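Local coordinates for protein putative methyltransferase (Emericella variicolor, PDB 7DMB) that binds S-adenosyl-L-homocysteine and probably transfers methyl groups as a trans-acting methyltransferase of calbistrin biosynthesis, at residues Trp179-Ser184 / Gly210-Arg215; Gly317-Phe322 / Phe372-Asn377; Pro289-Thr294 / Asp350-Gln355. All coordinates share one frame; numbering follows the deposited sequence.

Overall arrangement
Following the chain from the N terminus, contact 1 comes first and is complete before the others open: it joins the end of helix 172-181 to the start of helix 211-220, closing a short loop that holds helix 187-196 and strand 200-205. Contact 3 then opens at helix 291-301 and contact 2 at helix 319-324; contact 3 closes at helix 346-355 and contact 2 at the start of strand 375-382, so the two loops cross. Contacts 1 and 2 touch, Ser184 OG lying 3.1 Å from Asn377 ND2. Contact 3 stands apart, its centre about 24 Å from that of contact 1, and joins two helices that each precede a strand of the central sheet.

Contact 1. Residues Trp179-Ser184 / Gly210-Arg215; sequences WANSLS and GGTTAR. With SAH (S-adenosyl-L-homocysteine), chain C.
Asn181 and Thr212 grip one water between them, and that water passes a hydrogen bond on to the carboxylate of S-adenosyl-L-homocysteine. It accepts from Asn181 ND2 at 2.8 Å and donates both to Thr212 OG1 and to the ligand's OXT. The same hydroxyl donates to Asn181 OD1 at 2.6 Å, arriving in the carbonyl plane on a lone pair with a C=O...donor angle of 113°. Asn181 CG lies beside its backbone N (chi1 -85°), which turns the amide to Thr212. Asparagine suits the place because its amide offers the threonine an acceptor and the water a donor; ND2 also bonds Tyr177 O, which fixes the amide's rotation. Gly211 is the last glycine of a GxGxxG pattern, consistent with the cofactor loop of a Rossmann-like methyltransferase, where strand 200-205 runs through this turn into helix 211-220. Its backbone N donates to SAH OXT at 3.1 Å, a bent bond of 138°. Having no side chain, Gly211 lets Asn181 ND2 settle 3.2 Å from its carbonyl C; a CB there would point at Asn181 and collide with ND2. One turn on, Arg215 lays its CG 4.0 Å from Asn181 OD1 and sends its guanidinium to Glu218.

Contact 2. Residues Gly317-Phe322 / Phe372-Asn377; sequences GKYVDF and FYYNAN
Tyr374 OH reaches helix 319-324 through a water, accepting its hydrogen bond at 2.7 Å. The water in turn accepts a weak bond from Tyr319 N at 3.3 Å. Lys318 is the N-cap, so Tyr319 N belongs to the first helical turn, whose N-H groups lack the carbonyl partner that residues deeper in a helix have; a water is a natural acceptor for one of them. The turn itself is closed by Phe322 N, which donates to Lys318 O at 2.9 Å.

Beside this polar link the two tyrosines pack. Their side chains cross at about a right angle, and the hydroxyl of Tyr374 comes against the root of the other side chain, with OH 3.4 Å from Tyr319 CB. Further along, Tyr374 CE1 lies 4.2 Å from Tyr319 CD2. Tyr319 has CG opposite its backbone N (chi1 173°), which swings the ring away from the side of that N-H, so the Tyr374 hydroxyl can meet CB while its water reaches Tyr319 N. Val320 closes in at the edge of the Tyr374 ring, near its plane, with CG2 4.3 Å from CE1. A tyrosine suits this bridging place because it spans the gap with an apolar ring and still ends in a group that can hold a water.

The contact is structural packing, away from the annotated cofactor site. Tyr374 immediately precedes strand 375-382, which runs antiparallel between strands 306-313 and 358-366, as expected of the last strand in a class I methyltransferase sheet. Its ring rests on Leu313 and meets Trp179 edge-to-face, while Tyr319 packs on Ile62 and Trp66 of helix 56-79 and on Pro146 of helix 140-157, so the contact sits where the sheet meets the N-terminal helices.

Contact 3. Residues Pro289-Thr294 / Asp350-Gln355; sequences PCLVET and DRRLKQ
Arg352 leaves its helix with CG beside its own backbone N (chi1 -77°) and runs extended to NE, which carries its methylenes past Leu291 at a slant and across Val292 at about a right angle. Leu291 meets this shaft with CB and CD1, each 3.9 Å from Arg352 CD. Val292, with CG1 opposite its backbone N (chi1 171°), turns CG2 to the arginine, 4.0 Å from Arg352 CG, and the same methyl touches Gln355 OE1 at 3.4 Å. A branched valine fits between two long side chains one helical turn apart: its CG2 reaches both, while CG1 lies 3.9 Å from the backbone O of Gln355. Helix 291-301 is the linking helix of a beta-alpha-beta crossover from strand 276-282 to strand 306-313 in the Rossmann-like sheet, and helix 346-355 leads into strand 358-366, so the contact sets two sheet-flanking helices side by side. Arginine suits the seam because its shaft packs as an apolar group while its head stays polar: NE forms a salt bridge with Glu348, and NH1 one with Asp336, which also accepts from Leu291 N at the start of the helix. A water joins the two segments as well, accepting from Val292 N at 3.0 Å and weakly from Arg352 NH1 at 2.9 Å. Leu353 points the other way, onto Phe358 and Leu361 of strand 358-366.

Contact 1. Residues Trp179-Ser184 / Gly210-Arg215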
loop_
_atom_site.group_PDB
_atom_site.type_symbol
_atom_site.label_atom_id
_atom_site.label_comp_id
_atom_site.label_asym_id
_atom_site.label_seq_id
_atom_site.Cartn_x
_atom_site.Cartn_y
_atom_site.Cartn_z
ATOM N N TRP A 179 9.364 -1.987 -2.710
ATOM C CA TRP A 179 9.983 -1.095 -1.727
ATOM C C TRP A 179 9.112 -0.956 -0.488
ATOM O O TRP A 179 9.602 -1.078 0.636
ATOM C CB TRP A 179 10.244 0.306 -2.294
ATOM C CG TRP A 179 10.510 1.315 -1.141
ATOM C CD1 TRP A 179 11.693 1.499 -0.479
ATOM C CD2 TRP A 179 9.562 2.195 -0.504
ATOM N NE1 TRP A 179 11.553 2.454 0.502
ATOM C CE2 TRP A 179 10.260 2.904 0.503
ATOM C CE3 TRP A 179 8.200 2.481 -0.708
ATOM C CZ2 TRP A 179 9.640 3.867 1.317
ATOM C CZ3 TRP A 179 7.588 3.452 0.107
ATOM C CH2 TRP A 179 8.313 4.125 1.102
ATOM N N ALA A 180 7.823 -0.636 -0.679
ATOM C CA ALA A 180 6.909 -0.467 0.451
ATOM C C ALA A 180 6.844 -1.727 1.305
ATOM O O ALA A 180 6.903 -1.660 2.539
ATOM C CB ALA A 180 5.512 -0.091 -0.050
ATOM N N ASN A 181 6.689 -2.887 0.663
ATOM C CA ASN A 181 6.678 -4.143 1.404
ATOM C C ASN A 181 7.998 -4.379 2.124
ATOM O O ASN A 181 8.034 -5.061 3.154
ATOM C CB ASN A 181 6.388 -5.302 0.455
ATOM C CG ASN A 181 4.914 -5.514 0.236
ATOM O OD1 ASN A 181 4.219 -6.056 1.102
ATOM N ND2 ASN A 181 4.419 -5.094 -0.928
ATOM N N SER A 182 9.091 -3.818 1.610
ATOM C CA SER A 182 10.390 -4.060 2.212
ATOM C C SER A 182 10.526 -3.424 3.595
ATOM O O SER A 182 11.454 -3.769 4.337
ATOM C CB SER A 182 11.481 -3.563 1.257
ATOM O OG SER A 182 11.677 -2.158 1.366
ATOM N N LEU A 183 9.616 -2.536 3.974
ATOM C CA LEU A 183 9.698 -1.899 5.280
ATOM C C LEU A 183 9.087 -2.738 6.390
ATOM O O LEU A 183 9.398 -2.502 7.566
ATOM C CB LEU A 183 9.003 -0.535 5.246
ATOM C CG LEU A 183 9.642 0.600 4.437
ATOM C CD1 LEU A 183 8.741 1.838 4.476
ATOM C CD2 LEU A 183 11.031 0.926 4.959
ATOM N N SER A 184 8.223 -3.697 6.056
ATOM C CA SER A 184 7.468 -4.455 7.047
ATOM C C SER A 184 7.943 -5.898 7.071
ATOM O O SER A 184 8.102 -6.527 6.012
ATOM C CB SER A 184 5.964 -4.442 6.745
ATOM O OG SER A 184 5.430 -3.132 6.644
ATOM N N GLY A 210 1.895 -8.357 -6.831
ATOM C CA GLY A 210 2.334 -9.423 -5.959
ATOM C C GLY A 210 3.345 -9.033 -4.913
ATOM O O GLY A 210 3.996 -9.916 -4.350
ATOM N N GLY A 211 3.499 -7.744 -4.618
ATOM C CA GLY A 211 4.519 -7.339 -3.659
ATOM C C GLY A 211 4.319 -7.963 -2.293
ATOM O O GLY A 211 5.269 -8.425 -1.660
ATOM N N THR A 212 3.073 -7.992 -1.824
ATOM C CA THR A 212 2.793 -8.635 -0.549
ATOM C C THR A 212 2.659 -10.152 -0.696
ATOM O O THR A 212 3.079 -10.899 0.196
ATOM C CB THR A 212 1.538 -8.017 0.067
ATOM O OG1 THR A 212 1.769 -6.620 0.282
ATOM C CG2 THR A 212 1.213 -8.685 1.393
ATOM N N THR A 213 2.103 -10.622 -1.815
ATOM C CA THR A 213 2.052 -12.059 -2.076
ATOM C C THR A 213 3.416 -12.714 -1.889
ATOM O O THR A 213 3.520 -13.815 -1.330
ATOM C CB THR A 213 1.556 -12.309 -3.498
ATOM O OG1 THR A 213 0.590 -11.311 -3.849
ATOM C CG2 THR A 213 0.928 -13.714 -3.629
ATOM N N ALA A 214 4.474 -12.045 -2.363
ATOM C CA ALA A 214 5.825 -12.600 -2.309
ATOM C C ALA A 214 6.309 -12.784 -0.879
ATOM O O ALA A 214 6.908 -13.818 -0.556
ATOM C CB ALA A 214 6.794 -11.699 -3.071
ATOM N N ARG A 215 6.098 -11.777 -0.017
ATOM C CA ARG A 215 6.473 -11.942 1.384
ATOM C C ARG A 215 5.666 -13.057 2.052
ATOM O O ARG A 215 6.209 -13.832 2.847
ATOM C CB ARG A 215 6.293 -10.643 2.166
ATOM C CG ARG A 215 6.560 -9.290 1.484
ATOM C CD ARG A 215 7.782 -9.217 0.601
ATOM N NE ARG A 215 8.927 -9.918 1.152
ATOM C CZ ARG A 215 9.928 -10.376 0.410
ATOM N NH1 ARG A 215 9.899 -10.183 -0.918
ATOM N NH2 ARG A 215 10.933 -11.032 0.997
HETATM N N SAH C . -1.279 -5.285 -3.637
HETATM C CA SAH C . -0.722 -4.360 -4.663
HETATM C CB SAH C . -0.427 -2.974 -4.081
HETATM C CG SAH C . -1.655 -2.093 -3.996
HETATM S SD SAH C . -2.287 -1.537 -5.609
HETATM C C SAH C . 0.559 -4.963 -5.244
HETATM O O SAH C . 0.711 -4.858 -6.479
HETATM O OXT SAH C . 1.338 -5.536 -4.446
HETATM C "C5'" SAH C . -4.060 -1.850 -5.411
HETATM C "C4'" SAH C . -4.500 -3.108 -6.130
HETATM O "O4'" SAH C . -5.875 -3.393 -5.773
HETATM C "C3'" SAH C . -4.460 -2.997 -7.656
HETATM O "O3'" SAH C . -3.827 -4.151 -8.194
HETATM C "C2'" SAH C . -5.939 -2.878 -8.038
HETATM O "O2'" SAH C . -6.269 -3.405 -9.305
HETATM C "C1'" SAH C . -6.617 -3.676 -6.934
HETATM N N9 SAH C . -7.996 -3.262 -6.698
HETATM C C8 SAH C . -8.480 -1.984 -6.824
HETATM N N7 SAH C . -9.753 -1.876 -6.545
HETATM C C5 SAH C . -10.144 -3.168 -6.226
HETATM C C6 SAH C . -11.385 -3.710 -5.843
HETATM N N6 SAH C . -12.497 -2.991 -5.724
HETATM N N1 SAH C . -11.434 -5.042 -5.592
HETATM C C2 SAH C . -10.309 -5.758 -5.719
HETATM N N3 SAH C . -9.090 -5.355 -6.066
HETATM C C4 SAH C . -9.068 -4.034 -6.314
HETATM O O HOH W 1 1.756 -4.712 -1.785
#

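Contact 2. Residues Gly317-Phe322 / Phe372-Asn377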
loop_
_atom_site.group_PDB
_atom_site.type_symbol
_atom_site.label_atom_id
_atom_site.label_comp_id
_atom_site.label_asym_id
_atom_site.label_seq_id
_atom_site.Cartn_x
_atom_site.Cartn_y
_atom_site.Cartn_z
ATOM N N GLY A 317 3.115 12.311 5.842
ATOM C CA GLY A 317 3.497 13.146 4.720
ATOM C C GLY A 317 2.732 12.802 3.450
ATOM O O GLY A 317 1.846 11.944 3.428
ATOM N N LYS A 318 3.124 13.470 2.362
ATOM C CA LYS A 318 2.292 13.558 1.167
ATOM C C LYS A 318 2.922 12.888 -0.054
ATOM O O LYS A 318 2.563 13.229 -1.189
ATOM C CB LYS A 318 1.984 15.026 0.852
ATOM C CG LYS A 318 0.671 15.578 1.415
ATOM C CD LYS A 318 0.448 15.210 2.857
ATOM C CE LYS A 318 -1.042 15.191 3.190
ATOM N NZ LYS A 318 -1.306 14.675 4.566
ATOM N N TYR A 319 3.861 11.956 0.147
ATOM C CA TYR A 319 4.505 11.317 -0.997
ATOM C C TYR A 319 3.490 10.528 -1.814
ATOM O O TYR A 319 3.538 10.529 -3.049
ATOM C CB TYR A 319 5.661 10.424 -0.528
ATOM C CG TYR A 319 6.309 9.583 -1.624
ATOM C CD1 TYR A 319 6.982 10.178 -2.674
ATOM C CD2 TYR A 319 6.256 8.186 -1.591
ATOM C CE1 TYR A 319 7.575 9.432 -3.666
ATOM C CE2 TYR A 319 6.855 7.420 -2.596
ATOM C CZ TYR A 319 7.513 8.054 -3.624
ATOM O OH TYR A 319 8.104 7.328 -4.630
ATOM N N VAL A 320 2.541 9.870 -1.147
ATOM C CA VAL A 320 1.546 9.087 -1.876
ATOM C C VAL A 320 0.558 10.008 -2.587
ATOM O O VAL A 320 0.158 9.739 -3.724
ATOM C CB VAL A 320 0.843 8.089 -0.935
ATOM C CG1 VAL A 320 0.036 7.088 -1.743
ATOM C CG2 VAL A 320 1.893 7.342 -0.129
ATOM N N ASP A 321 0.166 11.114 -1.942
ATOM C CA ASP A 321 -0.644 12.119 -2.621
ATOM C C ASP A 321 0.033 12.589 -3.898
ATOM O O ASP A 321 -0.611 12.717 -4.944
ATOM C CB ASP A 321 -0.905 13.320 -1.706
ATOM C CG ASP A 321 -1.530 12.924 -0.397
ATOM O OD1 ASP A 321 -2.730 13.201 -0.211
ATOM O OD2 ASP A 321 -0.818 12.326 0.439
ATOM N N PHE A 322 1.336 12.870 -3.825
ATOM C CA PHE A 322 2.059 13.294 -5.017
ATOM C C PHE A 322 2.030 12.216 -6.097
ATOM O O PHE A 322 1.845 12.516 -7.287
ATOM C CB PHE A 322 3.502 13.643 -4.656
ATOM C CG PHE A 322 4.345 13.979 -5.843
ATOM C CD1 PHE A 322 4.389 15.276 -6.314
ATOM C CD2 PHE A 322 5.070 12.991 -6.510
ATOM C CE1 PHE A 322 5.144 15.598 -7.421
ATOM C CE2 PHE A 322 5.816 13.307 -7.617
ATOM C CZ PHE A 322 5.857 14.619 -8.072
ATOM N N PHE A 372 6.897 8.758 11.657
ATOM C CA PHE A 372 7.242 8.707 10.233
ATOM C C PHE A 372 7.289 7.249 9.783
ATOM O O PHE A 372 8.344 6.651 9.566
ATOM C CB PHE A 372 8.543 9.463 9.960
ATOM C CG PHE A 372 8.377 10.967 10.033
ATOM C CD1 PHE A 372 9.097 11.723 10.940
ATOM C CD2 PHE A 372 7.466 11.614 9.208
ATOM C CE1 PHE A 372 8.936 13.108 11.007
ATOM C CE2 PHE A 372 7.291 13.003 9.270
ATOM C CZ PHE A 372 8.027 13.745 10.171
ATOM N N TYR A 373 6.100 6.680 9.649
ATOM C CA TYR A 373 5.897 5.345 9.117
ATOM C C TYR A 373 5.072 5.474 7.843
ATOM O O TYR A 373 4.509 6.535 7.550
ATOM C CB TYR A 373 5.211 4.441 10.154
ATOM C CG TYR A 373 3.739 4.708 10.339
ATOM C CD1 TYR A 373 2.775 4.034 9.580
ATOM C CD2 TYR A 373 3.298 5.650 11.264
ATOM C CE1 TYR A 373 1.418 4.294 9.747
ATOM C CE2 TYR A 373 1.943 5.912 11.435
ATOM C CZ TYR A 373 1.007 5.244 10.681
ATOM O OH TYR A 373 -0.332 5.543 10.875
ATOM N N TYR A 374 5.018 4.392 7.061
ATOM C CA TYR A 374 4.179 4.380 5.868
ATOM C C TYR A 374 2.980 3.451 6.015
ATOM O O TYR A 374 1.837 3.926 5.991
ATOM C CB TYR A 374 5.027 4.038 4.625
ATOM C CG TYR A 374 5.568 5.304 3.967
ATOM C CD1 TYR A 374 4.852 5.950 2.956
ATOM C CD2 TYR A 374 6.771 5.881 4.389
ATOM C CE1 TYR A 374 5.335 7.116 2.357
ATOM C CE2 TYR A 374 7.253 7.062 3.803
ATOM C CZ TYR A 374 6.531 7.671 2.787
ATOM O OH TYR A 374 6.993 8.827 2.193
ATOM N N ASN A 375 3.209 2.153 6.237
ATOM C CA ASN A 375 2.157 1.147 6.351
ATOM C C ASN A 375 1.847 0.809 7.812
ATOM O O ASN A 375 2.757 0.595 8.622
ATOM C CB ASN A 375 2.578 -0.141 5.643
ATOM C CG ASN A 375 2.221 -0.163 4.182
ATOM O OD1 ASN A 375 1.163 0.293 3.784
ATOM N ND2 ASN A 375 3.096 -0.741 3.371
ATOM N N ALA A 376 0.557 0.703 8.132
ATOM C CA ALA A 376 0.111 -0.022 9.323
ATOM C C ALA A 376 -0.256 -1.464 8.944
ATOM O O ALA A 376 -1.061 -1.687 8.035
ATOM C CB ALA A 376 -1.082 0.677 9.980
ATOM N N ASN A 377 0.345 -2.435 9.639
ATOM C CA ASN A 377 0.063 -3.864 9.442
ATOM C C ASN A 377 -0.969 -4.277 10.483
ATOM O O ASN A 377 -0.633 -4.439 11.661
ATOM C CB ASN A 377 1.329 -4.717 9.573
ATOM C CG ASN A 377 2.390 -4.379 8.519
ATOM O OD1 ASN A 377 2.288 -4.785 7.352
ATOM N ND2 ASN A 377 3.407 -3.616 8.928
HETATM O O HOH W 2 5.293 10.763 2.886
#

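Contact 3. Residues Pro289-Thr294 / Asp350-Gln355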
loop_
_atom_site.group_PDB
_atom_site.type_symbol
_atom_site.label_atom_id
_atom_site.label_comp_id
_atom_site.label_asym_id
_atom_site.label_seq_id
_atom_site.Cartn_x
_atom_site.Cartn_y
_atom_site.Cartn_z
ATOM N N PRO A 289 -14.890 2.289 -2.586
ATOM C CA PRO A 289 -15.658 3.504 -2.255
ATOM C C PRO A 289 -16.220 3.533 -0.842
ATOM O O PRO A 289 -16.401 4.625 -0.282
ATOM C CB PRO A 289 -16.777 3.528 -3.313
ATOM C CG PRO A 289 -16.796 2.179 -3.928
ATOM C CD PRO A 289 -15.436 1.579 -3.756
ATOM N N CYS A 290 -16.483 2.387 -0.228
ATOM C CA CYS A 290 -17.165 2.386 1.058
ATOM C C CYS A 290 -16.512 1.302 1.907
ATOM O O CYS A 290 -16.686 0.112 1.636
ATOM C CB CYS A 290 -18.669 2.135 0.856
ATOM S SG CYS A 290 -19.634 1.896 2.355
ATOM N N LEU A 291 -15.743 1.702 2.914
ATOM C CA LEU A 291 -14.904 0.727 3.605
ATOM C C LEU A 291 -15.738 -0.304 4.356
ATOM O O LEU A 291 -15.368 -1.482 4.411
ATOM C CB LEU A 291 -13.934 1.425 4.558
ATOM C CG LEU A 291 -12.962 2.391 3.895
ATOM C CD1 LEU A 291 -11.946 2.839 4.900
ATOM C CD2 LEU A 291 -12.295 1.721 2.676
ATOM N N VAL A 292 -16.860 0.120 4.951
ATOM C CA VAL A 292 -17.671 -0.804 5.739
ATOM C C VAL A 292 -18.261 -1.900 4.851
ATOM O O VAL A 292 -18.229 -3.086 5.201
ATOM C CB VAL A 292 -18.761 -0.035 6.508
ATOM C CG1 VAL A 292 -19.743 -0.998 7.147
ATOM C CG2 VAL A 292 -18.128 0.859 7.575
ATOM N N GLU A 293 -18.798 -1.533 3.688
ATOM C CA GLU A 293 -19.303 -2.550 2.769
ATOM C C GLU A 293 -18.178 -3.457 2.295
ATOM O O GLU A 293 -18.355 -4.679 2.171
ATOM C CB GLU A 293 -19.996 -1.883 1.585
ATOM C CG GLU A 293 -21.501 -1.714 1.760
ATOM C CD GLU A 293 -22.134 -1.007 0.574
ATOM O OE1 GLU A 293 -21.695 -1.274 -0.565
ATOM O OE2 GLU A 293 -23.065 -0.192 0.775
ATOM N N THR A 294 -17.003 -2.874 2.057
ATOM C CA THR A 294 -15.819 -3.647 1.699
ATOM C C THR A 294 -15.438 -4.620 2.800
ATOM O O THR A 294 -15.148 -5.797 2.539
ATOM C CB THR A 294 -14.659 -2.707 1.418
ATOM O OG1 THR A 294 -14.854 -2.120 0.132
ATOM C CG2 THR A 294 -13.315 -3.463 1.478
ATOM N N ASP A 350 -10.070 0.447 12.955
ATOM C CA ASP A 350 -10.730 -0.165 14.108
ATOM C C ASP A 350 -12.211 0.192 14.165
ATOM O O ASP A 350 -13.067 -0.691 14.280
ATOM C CB ASP A 350 -10.016 0.267 15.388
ATOM C CG ASP A 350 -10.682 -0.277 16.642
ATOM O OD1 ASP A 350 -10.728 -1.522 16.807
ATOM O OD2 ASP A 350 -11.146 0.549 17.468
ATOM N N ARG A 351 -12.530 1.488 14.075
ATOM C CA ARG A 351 -13.923 1.934 14.022
ATOM C C ARG A 351 -14.712 1.187 12.956
ATOM O O ARG A 351 -15.815 0.688 13.206
ATOM C CB ARG A 351 -13.980 3.439 13.730
ATOM C CG ARG A 351 -13.679 4.361 14.903
ATOM C CD ARG A 351 -14.185 5.753 14.581
ATOM N NE ARG A 351 -15.626 5.741 14.306
ATOM C CZ ARG A 351 -16.294 6.708 13.678
ATOM N NH1 ARG A 351 -15.657 7.787 13.237
ATOM N NH2 ARG A 351 -17.608 6.597 13.497
ATOM N N ARG A 352 -14.169 1.119 11.746
ATOM C CA ARG A 352 -14.973 0.593 10.660
ATOM C C ARG A 352 -14.998 -0.925 10.659
ATOM O O ARG A 352 -15.975 -1.519 10.190
ATOM C CB ARG A 352 -14.469 1.152 9.340
ATOM C CG ARG A 352 -14.923 2.584 9.160
ATOM C CD ARG A 352 -14.273 3.202 7.994
ATOM N NE ARG A 352 -14.174 4.648 8.117
ATOM C CZ ARG A 352 -14.684 5.482 7.230
ATOM N NH1 ARG A 352 -15.350 4.999 6.186
ATOM N NH2 ARG A 352 -14.529 6.784 7.381
ATOM N N LEU A 353 -13.951 -1.557 11.196
ATOM C CA LEU A 353 -13.980 -2.998 11.397
ATOM C C LEU A 353 -15.129 -3.386 12.321
ATOM O O LEU A 353 -15.859 -4.345 12.046
ATOM C CB LEU A 353 -12.629 -3.470 11.948
ATOM C CG LEU A 353 -11.489 -3.626 10.928
ATOM C CD1 LEU A 353 -10.154 -3.549 11.606
ATOM C CD2 LEU A 353 -11.605 -4.932 10.116
ATOM N N LYS A 354 -15.339 -2.622 13.399
ATOM C CA LYS A 354 -16.435 -2.920 14.321
ATOM C C LYS A 354 -17.795 -2.791 13.635
ATOM O O LYS A 354 -18.701 -3.596 13.882
ATOM C CB LYS A 354 -16.357 -2.003 15.543
ATOM C CG LYS A 354 -15.203 -2.338 16.471
ATOM C CD LYS A 354 -14.993 -1.281 17.566
ATOM C CE LYS A 354 -14.234 -1.886 18.754
ATOM N NZ LYS A 354 -13.525 -0.852 19.584
ATOM N N GLN A 355 -17.945 -1.798 12.755
ATOM C CA GLN A 355 -19.177 -1.629 11.992
ATOM C C GLN A 355 -19.407 -2.749 10.992
ATOM O O GLN A 355 -20.529 -2.895 10.502
ATOM C CB GLN A 355 -19.167 -0.296 11.232
ATOM C CG GLN A 355 -19.420 0.923 12.099
ATOM C CD GLN A 355 -18.642 2.144 11.645
ATOM O OE1 GLN A 355 -18.740 2.564 10.497
ATOM N NE2 GLN A 355 -17.862 2.720 12.554
HETATM O O HOH W 3 -17.366 3.092 5.210
#